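Local coordinates for protein putative transcriptional regulator (TetR/AcrR family) (Acinetobacter sp., PDB 3KNW) that probably binds DNA through an N-terminal helix-turn-helix and regulates transcription as a two-subunit member of the TetR/AcrR family, at residues K30-V35 with S57-G62; E84-D89 with Q151-I156; R138-M143 with L165-Y170. All blocks are in the same frame, centred on the assembly; numbering follows the deposited sequence.

Overall arrangement
The three contacts run from the probable DNA-binding end of the all-helical chain to the far tip of its C-terminal domain. Interaction 1 joins the loop after helix 13-30 to the start of helix 58-81, flanking the predicted helix-turn-helix. Interactions 2 and 3 belong to the C-terminal domain and share helix 126-153: residues 138-143 pack on helix 162-183 beside the second subunit, while residues 151-156, at the helix end, meet the start of helix 87-100. Their centres lie 16 Å apart, with nearest atoms about 5 Å apart. Interaction 1 is on the opposite side of the chain's centre, 28 Å centre to centre from interaction 3 and 41 Å from interaction 2.

Interaction 1: residues K30-V35 with S57-G62; sequences KGFVGV and SKEAFG
K58 reaches across to the 30-35 loop and sets its ammonium group against two backbone carbonyls. The firmer hydrogen bond runs from K58 NZ to F32 O at 2.7 Å. At the carbonyl the C=O...N angle is 126°, and the nitrogen stands 38° out of the carbonyl plane rather than on a lone pair. V35 N donates to the same oxygen from the opposite face, closing the type I turn from F32 to V35, so two donors grip this acceptor. A second, weak bond links K58 NZ to V35 O at 2.9 Å.

The same lysine also lies over one face of the F32 ring. Its CE makes a CH-pi contact 3.8 Å from the centroid of the F32 ring, and NZ makes a cation-pi contact at 4.3 Å. K58 CG is anti to the backbone N (chi1 -169°) and the chain stays extended beyond it, which lets NZ reach the loop.

In the TetR fold this brings the loop between helices 13-30 and 37-44 against the helix that follows the predicted helix-turn-helix.

Apolar packing completes the contact. F32 CE1 lies 3.7 Å from G62 CA, where the missing side chain makes room for the ring, and V35 CG2 rests against K58 CE. From the same chain, E120 accepts hydrogen bonds from F32 N and V33 N, and M128 touches the F32 side chain.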
ATOM      1  N   LYS A  30       9.386   6.941  10.251  1.00 27.98           N
ATOM      2  CA  LYS A  30       9.077   8.335   9.927  1.00 28.43           C
ATOM      3  C   LYS A  30       9.217   8.756   8.467  1.00 28.12           C
ATOM      4  O   LYS A  30       8.938   9.902   8.114  1.00 28.54           O
ATOM      5  CB  LYS A  30       9.927   9.257  10.809  1.00 29.01           C
ATOM      6  CG  LYS A  30       9.616   9.110  12.317  1.00 31.22           C
ATOM      7  CD  LYS A  30      10.432  10.090  13.205  1.00 33.15           C
ATOM      8  CE  LYS A  30      10.320   9.739  14.711  1.00 33.95           C
ATOM      9  NZ  LYS A  30       8.894   9.505  15.147  1.00 35.40           N
ATOM     10  N   GLY A  31       9.634   7.854   7.601  1.00 27.79           N
ATOM     11  CA  GLY A  31       9.846   8.232   6.221  1.00 27.75           C
ATOM     12  C   GLY A  31      11.178   8.926   6.017  1.00 28.49           C
ATOM     13  O   GLY A  31      12.056   8.972   6.935  1.00 28.40           O
ATOM     14  N   PHE A  32      11.349   9.458   4.809  1.00 28.54           N
ATOM     15  CA  PHE A  32      12.624   9.983   4.417  1.00 28.39           C
ATOM     16  C   PHE A  32      12.615  11.478   4.342  1.00 29.81           C
ATOM     17  O   PHE A  32      13.439  12.138   5.002  1.00 30.31           O
ATOM     18  CB  PHE A  32      13.069   9.391   3.094  1.00 27.90           C
ATOM     19  CG  PHE A  32      14.429   9.827   2.694  1.00 24.48           C
ATOM     20  CD1 PHE A  32      15.533   9.319   3.338  1.00 21.95           C
ATOM     21  CD2 PHE A  32      14.607  10.787   1.714  1.00 22.43           C
ATOM     22  CE1 PHE A  32      16.797   9.752   2.999  1.00 22.01           C
ATOM     23  CE2 PHE A  32      15.866  11.208   1.351  1.00 20.93           C
ATOM     24  CZ  PHE A  32      16.953  10.695   1.994  1.00 22.76           C
ATOM     25  N   VAL A  33      11.705  12.029   3.542  1.00 30.56           N
ATOM     26  CA  VAL A  33      11.665  13.481   3.355  1.00 31.63           C
ATOM     27  C   VAL A  33      11.367  14.206   4.675  1.00 32.57           C
ATOM     28  O   VAL A  33      11.821  15.329   4.890  1.00 33.30           O
ATOM     29  CB  VAL A  33      10.649  13.898   2.274  1.00 31.58           C
ATOM     30  CG1 VAL A  33      11.010  13.256   0.930  1.00 32.97           C
ATOM     31  CG2 VAL A  33       9.259  13.500   2.677  1.00 30.17           C
ATOM     32  N   GLY A  34      10.612  13.560   5.559  1.00 33.23           N
ATOM     33  CA  GLY A  34      10.286  14.147   6.851  1.00 33.58           C
ATOM     34  C   GLY A  34      11.476  14.407   7.769  1.00 34.20           C
ATOM     35  O   GLY A  34      11.397  15.285   8.648  1.00 34.37           O
ATOM     36  N   VAL A  35      12.580  13.672   7.592  1.00 34.47           N
ATOM     37  CA  VAL A  35      13.688  13.741   8.570  1.00 34.71           C
ATOM     38  C   VAL A  35      14.863  14.603   8.146  1.00 35.58           C
ATOM     39  O   VAL A  35      15.162  14.723   6.955  1.00 35.92           O
ATOM     40  CB  VAL A  35      14.270  12.364   8.906  1.00 34.74           C
ATOM     41  CG1 VAL A  35      13.180  11.416   9.286  1.00 34.56           C
ATOM     42  CG2 VAL A  35      15.123  11.823   7.759  1.00 34.14           C
ATOM     43  N   SER A  57      25.772  13.693   1.397  1.00 28.31           N
ATOM     44  CA  SER A  57      24.513  14.449   1.605  1.00 27.96           C
ATOM     45  C   SER A  57      23.413  13.529   2.066  1.00 27.00           C
ATOM     46  O   SER A  57      23.543  12.326   1.919  1.00 27.33           O
ATOM     47  CB  SER A  57      24.060  15.085   0.308  1.00 27.65           C
ATOM     48  OG  SER A  57      23.768  14.062  -0.609  1.00 28.85           O
ATOM     49  N   LYS A  58      22.351  14.096   2.620  1.00 25.51           N
ATOM     50  CA  LYS A  58      21.198  13.327   2.993  1.00 25.26           C
ATOM     51  C   LYS A  58      20.746  12.462   1.795  1.00 24.48           C
ATOM     52  O   LYS A  58      20.378  11.324   1.963  1.00 23.35           O
ATOM     53  CB  LYS A  58      20.034  14.241   3.458  1.00 25.60           C
ATOM     54  CG  LYS A  58      18.827  13.477   4.133  1.00 25.51           C
ATOM     55  CD  LYS A  58      17.543  14.317   4.201  1.00 25.49           C
ATOM     56  CE  LYS A  58      16.294  13.424   4.371  1.00 26.61           C
ATOM     57  NZ  LYS A  58      15.011  14.137   4.074  1.00 27.24           N
ATOM     58  N   GLU A  59      20.862  13.006   0.596  1.00 24.02           N
ATOM     59  CA  GLU A  59      20.435  12.329  -0.607  1.00 24.71           C
ATOM     60  C   GLU A  59      21.356  11.162  -0.990  1.00 23.86           C
ATOM     61  O   GLU A  59      20.841  10.066  -1.266  1.00 25.09           O
ATOM     62  CB  GLU A  59      20.239  13.337  -1.746  1.00 24.80           C
ATOM     63  CG  GLU A  59      19.636  12.779  -3.021  1.00 28.79           C
ATOM     64  CD  GLU A  59      18.165  12.283  -2.894  1.00 31.17           C
ATOM     65  OE1 GLU A  59      17.295  13.008  -2.294  1.00 32.73           O
ATOM     66  OE2 GLU A  59      17.912  11.176  -3.428  1.00 27.30           O
ATOM     67  N   ALA A  60      22.677  11.350  -0.985  1.00 22.89           N
ATOM     68  CA  ALA A  60      23.607  10.215  -1.206  1.00 22.17           C
ATOM     69  C   ALA A  60      23.295   9.042  -0.271  1.00 21.38           C
ATOM     70  O   ALA A  60      23.300   7.874  -0.661  1.00 21.82           O
ATOM     71  CB  ALA A  60      25.074  10.646  -1.033  1.00 21.52           C
ATOM     72  N   PHE A  61      23.007   9.388   0.967  1.00 20.47           N
ATOM     73  CA  PHE A  61      22.803   8.445   2.025  1.00 19.66           C
ATOM     74  C   PHE A  61      21.505   7.672   1.795  1.00 19.46           C
ATOM     75  O   PHE A  61      21.452   6.456   1.981  1.00 18.67           O
ATOM     76  CB  PHE A  61      22.751   9.228   3.321  1.00 19.25           C
ATOM     77  CG  PHE A  61      22.223   8.461   4.480  1.00 18.95           C
ATOM     78  CD1 PHE A  61      22.961   7.434   5.034  1.00 18.69           C
ATOM     79  CD2 PHE A  61      21.018   8.795   5.054  1.00 18.07           C
ATOM     80  CE1 PHE A  61      22.507   6.761   6.132  1.00 18.16           C
ATOM     81  CE2 PHE A  61      20.549   8.103   6.137  1.00 16.60           C
ATOM     82  CZ  PHE A  61      21.288   7.098   6.673  1.00 17.36           C
ATOM     83  N   GLY A  62      20.459   8.400   1.414  1.00 19.97           N
ATOM     84  CA  GLY A  62      19.177   7.792   1.018  1.00 20.09           C
ATOM     85  C   GLY A  62      19.390   6.806  -0.125  1.00 20.23           C
ATOM     86  O   GLY A  62      18.939   5.684  -0.050  1.00 19.48           O
TER

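Interaction 2: residues E84-D89 with Q151-I156; sequences ETSARD and QQEGSI
S155 packs against S86 and R88 at the start of helix 87-100. With chi1 at 71°, its OG stands between the backbone N and the carbonyl carbon and is directed at the first helical turn, 3.6 Å from R88 CB. The neighbouring S155 CB lies 3.4 Å from S86 OG. Within its own segment S155 OG donates to E153 OE1 at 2.9 Å, meeting that oxygen nearly along its C-O axis; G150 O is a weak alternative acceptor for the same proton. The bond to E153 probably orients the hydroxyl within its own segment, without linking the two segments.

E153 turns its carboxylate toward the N-terminal end of the opposing helix. Its chain is extended beyond CG, bringing OE1 to 3.6 Å from A87 N, too long to be counted as a hydrogen bond. S86 occupies the N-cap position, yet its own side chain makes no capping bond. The carboxylate probably gains electrostatically from the nearby helix start.

This is a junction of two helix ends in the TetR C-terminal domain: G154, the first residue past the helix, has positive phi, and the chain then turns past the start of helix 87-100.

R88 leaves its helix with CG anti to the backbone N, chi1 168°, and remains extended from CG to NE. The arm therefore runs past S155, putting CD 3.3 Å from S155 O. That oxygen also lies near the plane of the guanidinium, at its edge, 3.6 Å from R88 NH1, and no hydrogen bond is assigned. The charged end instead forms a salt bridge through NH1 with D201. Nearer the backbone, R88 CB packs 3.9 Å from I156 CG1, while L200 of helix 187-200 touches both residues.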
ATOM      1  N   GLU A  84      16.619 -27.727  -1.468  1.00 23.98           N
ATOM      2  CA  GLU A  84      16.223 -28.686  -2.477  1.00 23.27           C
ATOM      3  C   GLU A  84      14.780 -29.062  -2.212  1.00 21.85           C
ATOM      4  O   GLU A  84      14.456 -30.230  -2.004  1.00 22.25           O
ATOM      5  CB  GLU A  84      17.179 -29.898  -2.510  1.00 23.50           C
ATOM      6  CG  GLU A  84      17.104 -30.713  -3.839  1.00 25.13           C
ATOM      7  CD  GLU A  84      17.921 -30.125  -5.036  1.00 27.13           C
ATOM      8  OE1 GLU A  84      18.595 -29.076  -4.890  1.00 27.24           O
ATOM      9  OE2 GLU A  84      17.896 -30.744  -6.140  1.00 29.16           O
ATOM     10  N   THR A  85      13.926 -28.039  -2.212  1.00 20.02           N
ATOM     11  CA  THR A  85      12.475 -28.199  -2.141  1.00 18.50           C
ATOM     12  C   THR A  85      11.832 -27.717  -3.440  1.00 17.00           C
ATOM     13  O   THR A  85      12.523 -27.300  -4.374  1.00 16.87           O
ATOM     14  CB  THR A  85      11.844 -27.390  -0.951  1.00 19.08           C
ATOM     15  OG1 THR A  85      12.126 -25.981  -1.115  1.00 19.52           O
ATOM     16  CG2 THR A  85      12.348 -27.917   0.450  1.00 17.62           C
ATOM     17  N   SER A  86      10.509 -27.848  -3.491  1.00 14.96           N
ATOM     18  CA  SER A  86       9.651 -27.331  -4.540  1.00 13.55           C
ATOM     19  C   SER A  86       9.832 -25.842  -4.844  1.00 12.32           C
ATOM     20  O   SER A  86      10.248 -25.082  -3.989  1.00 12.34           O
ATOM     21  CB  SER A  86       8.196 -27.470  -4.099  1.00 13.32           C
ATOM     22  OG  SER A  86       7.598 -28.546  -4.725  1.00 12.76           O
ATOM     23  N   ALA A  87       9.468 -25.449  -6.068  1.00 10.60           N
ATOM     24  CA  ALA A  87       9.272 -24.048  -6.398  1.00  9.37           C
ATOM     25  C   ALA A  87       8.108 -23.550  -5.529  1.00  8.24           C
ATOM     26  O   ALA A  87       8.186 -22.475  -4.935  1.00  7.50           O
ATOM     27  CB  ALA A  87       8.967 -23.858  -7.931  1.00  8.46           C
ATOM     28  N   ARG A  88       7.052 -24.351  -5.444  1.00  6.97           N
ATOM     29  CA  ARG A  88       5.875 -23.971  -4.712  1.00  7.65           C
ATOM     30  C   ARG A  88       6.149 -23.684  -3.241  1.00  8.19           C
ATOM     31  O   ARG A  88       5.736 -22.630  -2.700  1.00  8.77           O
ATOM     32  CB  ARG A  88       4.843 -25.053  -4.814  1.00  7.90           C
ATOM     33  CG  ARG A  88       3.726 -24.846  -3.834  1.00 11.14           C
ATOM     34  CD  ARG A  88       2.546 -25.637  -4.280  1.00 12.73           C
ATOM     35  NE  ARG A  88       1.396 -25.358  -3.450  1.00 14.29           N
ATOM     36  CZ  ARG A  88       0.144 -25.410  -3.881  1.00 13.94           C
ATOM     37  NH1 ARG A  88      -0.121 -25.733  -5.143  1.00 14.56           N
ATOM     38  NH2 ARG A  88      -0.849 -25.126  -3.047  1.00 14.77           N
ATOM     39  N   ASP A  89       6.840 -24.607  -2.596  1.00  7.88           N
ATOM     40  CA  ASP A  89       7.171 -24.454  -1.202  1.00  8.27           C
ATOM     41  C   ASP A  89       8.154 -23.333  -1.050  1.00  7.53           C
ATOM     42  O   ASP A  89       8.140 -22.658  -0.034  1.00  8.29           O
ATOM     43  CB  ASP A  89       7.683 -25.795  -0.568  1.00  8.35           C
ATOM     44  CG  ASP A  89       6.564 -26.858  -0.455  1.00 10.69           C
ATOM     45  OD1 ASP A  89       5.423 -26.624  -0.953  1.00 13.73           O
ATOM     46  OD2 ASP A  89       6.811 -27.936   0.102  1.00 13.99           O
ATOM     47  N   GLN A 151       5.813 -24.562 -12.408  1.00 19.63           N
ATOM     48  CA  GLN A 151       4.877 -25.077 -13.367  1.00 20.15           C
ATOM     49  C   GLN A 151       5.551 -26.151 -14.232  1.00 20.15           C
ATOM     50  O   GLN A 151       4.892 -27.102 -14.628  1.00 19.60           O
ATOM     51  CB  GLN A 151       4.327 -23.923 -14.224  1.00 20.52           C
ATOM     52  CG  GLN A 151       3.251 -23.092 -13.493  1.00 20.46           C
ATOM     53  CD  GLN A 151       2.853 -21.845 -14.243  1.00 21.12           C
ATOM     54  OE1 GLN A 151       1.665 -21.556 -14.445  1.00 22.26           O
ATOM     55  NE2 GLN A 151       3.837 -21.087 -14.646  1.00 23.79           N
ATOM     56  N   GLN A 152       6.846 -25.982 -14.527  1.00 20.22           N
ATOM     57  CA  GLN A 152       7.617 -26.990 -15.272  1.00 20.85           C
ATOM     58  C   GLN A 152       7.545 -28.329 -14.523  1.00 20.36           C
ATOM     59  O   GLN A 152       7.260 -29.331 -15.146  1.00 19.74           O
ATOM     60  CB  GLN A 152       9.115 -26.641 -15.389  1.00 21.35           C
ATOM     61  CG  GLN A 152       9.557 -25.577 -16.378  1.00 23.30           C
ATOM     62  CD  GLN A 152      11.034 -25.118 -16.118  1.00 26.59           C
ATOM     63  OE1 GLN A 152      11.885 -25.909 -15.592  1.00 25.99           O
ATOM     64  NE2 GLN A 152      11.331 -23.836 -16.472  1.00 24.12           N
ATOM     65  N   GLU A 153       7.804 -28.322 -13.201  1.00 20.13           N
ATOM     66  CA  GLU A 153       7.831 -29.561 -12.382  1.00 19.75           C
ATOM     67  C   GLU A 153       6.460 -30.086 -12.017  1.00 18.95           C
ATOM     68  O   GLU A 153       6.353 -31.178 -11.525  1.00 19.50           O
ATOM     69  CB  GLU A 153       8.455 -29.364 -11.007  1.00 19.93           C
ATOM     70  CG  GLU A 153       9.717 -28.601 -10.852  1.00 21.15           C
ATOM     71  CD  GLU A 153       9.763 -27.935  -9.453  1.00 25.30           C
ATOM     72  OE1 GLU A 153       8.669 -27.613  -8.874  1.00 22.29           O
ATOM     73  OE2 GLU A 153      10.899 -27.731  -8.935  1.00 25.80           O
ATOM     74  N   GLY A 154       5.413 -29.308 -12.152  1.00 18.65           N
ATOM     75  CA  GLY A 154       4.108 -29.799 -11.730  1.00 18.28           C
ATOM     76  C   GLY A 154       3.778 -29.510 -10.277  1.00 18.08           C
ATOM     77  O   GLY A 154       2.759 -29.956  -9.754  1.00 18.53           O
ATOM     78  N   SER A 155       4.605 -28.757  -9.581  1.00 18.23           N
ATOM     79  CA  SER A 155       4.226 -28.369  -8.199  1.00 18.24           C
ATOM     80  C   SER A 155       3.198 -27.210  -8.189  1.00 17.77           C
ATOM     81  O   SER A 155       2.467 -27.053  -7.215  1.00 18.15           O
ATOM     82  CB  SER A 155       5.461 -28.072  -7.326  1.00 17.68           C
ATOM     83  OG  SER A 155       6.099 -26.865  -7.698  1.00 21.64           O
ATOM     84  N   ILE A 156       3.120 -26.423  -9.270  1.00 17.96           N
ATOM     85  CA  ILE A 156       2.116 -25.331  -9.394  1.00 17.39           C
ATOM     86  C   ILE A 156       1.185 -25.643 -10.541  1.00 18.74           C
ATOM     87  O   ILE A 156       1.584 -25.622 -11.657  1.00 19.89           O
ATOM     88  CB  ILE A 156       2.759 -23.967  -9.544  1.00 16.34           C
ATOM     89  CG1 ILE A 156       3.504 -23.616  -8.241  1.00 15.47           C
ATOM     90  CG2 ILE A 156       1.699 -22.958  -9.811  1.00 15.04           C
ATOM     91  CD1 ILE A 156       4.508 -22.500  -8.319  1.00 11.73           C
TER

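Interaction 3: residues R138-M143 with L165-Y170; sequences RLIARM and LAQVIY
Y170 projects from helix 162-183 into a group of apolar side chains on helix 126-153. L139 crosses the tyrosine at about a right angle and brings CD2 to 3.4 Å from Y170 CE1. I140 approaches another part of the ring, with CG1 4.0 Å from Y170 CD2. Both contacts are oblique to the ring rather than clearly over a face or at an edge. Y170 CG is anti to the backbone N, chi1 -171°, which carries the ring out toward the facing helix.

The selenomethionine M143 adds a Met-aromatic contact. Its SE lies 5.2 Å from the centroid of the Y170 ring and 70° off the normal, another oblique approach.

The short helical segments cross at 119°, with their axes 8.8 Å apart at closest approach. They form part of the helical packing of the TetR C-terminal domain, beside the second subunit: Y183 of that subunit packs on I140, and its L179 on Y170.

Closer backbone approach occurs around A166, whose CA is 5.6 Å from that of M143. The small A166 CB sits 3.5 Å from I140 O and 3.9 Å from M143 CB. On the flank, I140 CG2 touches both A166 CB and the aliphatic Q167 CG; the amide of Q167 donates through NE2 to D163 O. On the same chain, W98 of helix 87-100 also packs on Y170.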
ATOM      1  N   ARG A 138      12.566  -6.211 -10.067  1.00  9.63           N
ATOM      2  CA  ARG A 138      13.348  -7.420  -9.984  1.00 11.84           C
ATOM      3  C   ARG A 138      12.722  -8.528  -9.117  1.00 12.08           C
ATOM      4  O   ARG A 138      12.785  -9.713  -9.478  1.00 12.43           O
ATOM      5  CB  ARG A 138      14.736  -7.100  -9.488  1.00 12.42           C
ATOM      6  CG  ARG A 138      15.688  -6.733 -10.604  1.00 15.54           C
ATOM      7  CD  ARG A 138      17.094  -6.860 -10.083  1.00 19.54           C
ATOM      8  NE  ARG A 138      17.502  -5.773  -9.195  1.00 21.99           N
ATOM      9  CZ  ARG A 138      18.425  -5.898  -8.225  1.00 25.80           C
ATOM     10  NH1 ARG A 138      18.762  -4.839  -7.486  1.00 24.33           N
ATOM     11  NH2 ARG A 138      19.002  -7.085  -7.956  1.00 26.62           N
ATOM     12  N   LEU A 139      12.134  -8.136  -7.987  1.00 11.51           N
ATOM     13  CA  LEU A 139      11.468  -9.060  -7.114  1.00 11.89           C
ATOM     14  C   LEU A 139      10.304  -9.704  -7.818  1.00 11.88           C
ATOM     15  O   LEU A 139      10.178 -10.909  -7.838  1.00 13.49           O
ATOM     16  CB  LEU A 139      11.063  -8.368  -5.839  1.00 12.76           C
ATOM     17  CG  LEU A 139      10.310  -9.248  -4.860  1.00 15.08           C
ATOM     18  CD1 LEU A 139      11.167 -10.406  -4.394  1.00 14.79           C
ATOM     19  CD2 LEU A 139       9.803  -8.420  -3.702  1.00 13.45           C
ATOM     20  N   ILE A 140       9.497  -8.958  -8.514  1.00 12.77           N
ATOM     21  CA  ILE A 140       8.360  -9.594  -9.196  1.00 13.28           C
ATOM     22  C   ILE A 140       8.899 -10.629 -10.214  1.00 14.87           C
ATOM     23  O   ILE A 140       8.335 -11.689 -10.394  1.00 16.35           O
ATOM     24  CB  ILE A 140       7.451  -8.533  -9.851  1.00 13.25           C
ATOM     25  CG1 ILE A 140       6.748  -7.703  -8.740  1.00 15.11           C
ATOM     26  CG2 ILE A 140       6.446  -9.164 -10.762  1.00  6.74           C
ATOM     27  CD1 ILE A 140       5.898  -6.475  -9.290  1.00 13.55           C
ATOM     28  N   ALA A 141      10.015 -10.317 -10.838  1.00 15.57           N
ATOM     29  CA  ALA A 141      10.594 -11.148 -11.876  1.00 16.60           C
ATOM     30  C   ALA A 141      11.234 -12.427 -11.289  1.00 17.17           C
ATOM     31  O   ALA A 141      11.093 -13.480 -11.854  1.00 17.59           O
ATOM     32  CB  ALA A 141      11.633 -10.317 -12.729  1.00 14.13           C
ATOM     33  N   ARG A 142      11.907 -12.338 -10.144  1.00 18.99           N
ATOM     34  CA  ARG A 142      12.298 -13.551  -9.394  1.00 19.47           C
ATOM     35  C   ARG A 142      11.059 -14.388  -9.035  1.00 19.12           C
ATOM     36  O   ARG A 142      11.060 -15.563  -9.247  1.00 19.63           O
ATOM     37  CB  ARG A 142      13.032 -13.217  -8.089  1.00 20.54           C
ATOM     38  CG  ARG A 142      14.361 -12.526  -8.206  1.00 22.07           C
ATOM     39  CD  ARG A 142      15.421 -13.453  -8.644  1.00 26.50           C
ATOM     40  NE  ARG A 142      15.920 -14.394  -7.620  1.00 29.72           N
ATOM     41  CZ  ARG A 142      16.711 -14.064  -6.590  1.00 28.68           C
ATOM     42  NH1 ARG A 142      17.124 -15.006  -5.753  1.00 26.96           N
ATOM     43  NH2 ARG A 142      17.068 -12.799  -6.385  1.00 29.21           N
HETATM   44  N   MSE A 143       9.999 -13.803  -8.491  1.00 19.27           N
HETATM   45  CA  MSE A 143       8.789 -14.606  -8.260  1.00 20.04           C
HETATM   46  C   MSE A 143       8.337 -15.272  -9.560  1.00 19.72           C
HETATM   47  O   MSE A 143       7.856 -16.398  -9.555  1.00 19.62           O
HETATM   48  CB  MSE A 143       7.636 -13.811  -7.662  1.00 19.86           C
HETATM   49  CG  MSE A 143       7.903 -13.329  -6.238  1.00 23.15           C
HETATM   50 SE   MSE A 143       6.473 -12.175  -5.572  0.70 25.35          SE
HETATM   51  CE  MSE A 143       7.634 -10.783  -5.189  1.00 24.28           C
ATOM     52  N   LEU A 165       0.915 -13.970 -12.718  1.00 13.23           N
ATOM     53  CA  LEU A 165       0.588 -14.466 -11.382  1.00 13.04           C
ATOM     54  C   LEU A 165       1.503 -13.773 -10.363  1.00 12.22           C
ATOM     55  O   LEU A 165       1.082 -13.441  -9.278  1.00 12.98           O
ATOM     56  CB  LEU A 165       0.669 -15.967 -11.351  1.00 12.65           C
ATOM     57  CG  LEU A 165       0.195 -16.699 -10.118  1.00 15.65           C
ATOM     58  CD1 LEU A 165      -1.240 -16.370  -9.742  1.00 13.27           C
ATOM     59  CD2 LEU A 165       0.341 -18.203 -10.384  1.00 14.62           C
ATOM     60  N   ALA A 166       2.749 -13.539 -10.710  1.00 11.07           N
ATOM     61  CA  ALA A 166       3.644 -12.916  -9.780  1.00 10.76           C
ATOM     62  C   ALA A 166       3.159 -11.525  -9.422  1.00 11.62           C
ATOM     63  O   ALA A 166       3.356 -11.084  -8.315  1.00 12.20           O
ATOM     64  CB  ALA A 166       5.001 -12.854 -10.349  1.00 11.24           C
ATOM     65  N   GLN A 167       2.495 -10.834 -10.355  1.00 12.15           N
ATOM     66  CA  GLN A 167       1.962  -9.492 -10.082  1.00 11.78           C
ATOM     67  C   GLN A 167       0.726  -9.563  -9.181  1.00 12.23           C
ATOM     68  O   GLN A 167       0.575  -8.764  -8.242  1.00 11.51           O
ATOM     69  CB  GLN A 167       1.540  -8.778 -11.376  1.00 12.33           C
ATOM     70  CG  GLN A 167       2.692  -8.192 -12.219  1.00 11.87           C
ATOM     71  CD  GLN A 167       2.189  -7.608 -13.535  1.00 14.60           C
ATOM     72  OE1 GLN A 167       1.657  -6.456 -13.590  1.00 15.91           O
ATOM     73  NE2 GLN A 167       2.336  -8.379 -14.593  1.00 10.79           N
ATOM     74  N   VAL A 168      -0.166 -10.482  -9.521  1.00 10.88           N
ATOM     75  CA  VAL A 168      -1.292 -10.675  -8.739  1.00 11.44           C
ATOM     76  C   VAL A 168      -0.893 -10.964  -7.300  1.00 10.86           C
ATOM     77  O   VAL A 168      -1.345 -10.305  -6.348  1.00  9.21           O
ATOM     78  CB  VAL A 168      -2.071 -11.859  -9.221  1.00 12.65           C
ATOM     79  CG1 VAL A 168      -3.112 -12.187  -8.119  1.00 14.12           C
ATOM     80  CG2 VAL A 168      -2.686 -11.535 -10.556  1.00 11.27           C
ATOM     81  N   ILE A 169      -0.032 -11.948  -7.139  1.00 10.45           N
ATOM     82  CA  ILE A 169       0.382 -12.317  -5.799  1.00 11.05           C
ATOM     83  C   ILE A 169       1.060 -11.123  -5.100  1.00 10.87           C
ATOM     84  O   ILE A 169       0.660 -10.721  -3.962  1.00 11.38           O
ATOM     85  CB  ILE A 169       1.292 -13.527  -5.817  1.00 11.20           C
ATOM     86  CG1 ILE A 169       0.510 -14.758  -6.182  1.00 12.84           C
ATOM     87  CG2 ILE A 169       1.948 -13.736  -4.482  1.00 12.57           C
ATOM     88  CD1 ILE A 169       1.414 -15.938  -6.443  1.00 14.78           C
ATOM     89  N   TYR A 170       2.007 -10.495  -5.788  1.00  9.69           N
ATOM     90  CA  TYR A 170       2.702  -9.405  -5.140  1.00 10.90           C
ATOM     91  C   TYR A 170       1.774  -8.194  -4.832  1.00 10.10           C
ATOM     92  O   TYR A 170       1.888  -7.569  -3.791  1.00 10.17           O
ATOM     93  CB  TYR A 170       3.938  -8.998  -5.921  1.00 10.45           C
ATOM     94  CG  TYR A 170       4.799  -8.020  -5.181  1.00 13.50           C
ATOM     95  CD1 TYR A 170       5.737  -8.441  -4.264  1.00 15.43           C
ATOM     96  CD2 TYR A 170       4.705  -6.676  -5.419  1.00 17.21           C
ATOM     97  CE1 TYR A 170       6.572  -7.527  -3.597  1.00 15.34           C
ATOM     98  CE2 TYR A 170       5.539  -5.764  -4.746  1.00 18.95           C
ATOM     99  CZ  TYR A 170       6.480  -6.207  -3.868  1.00 15.54           C
ATOM    100  OH  TYR A 170       7.278  -5.303  -3.206  1.00 19.84           O
TER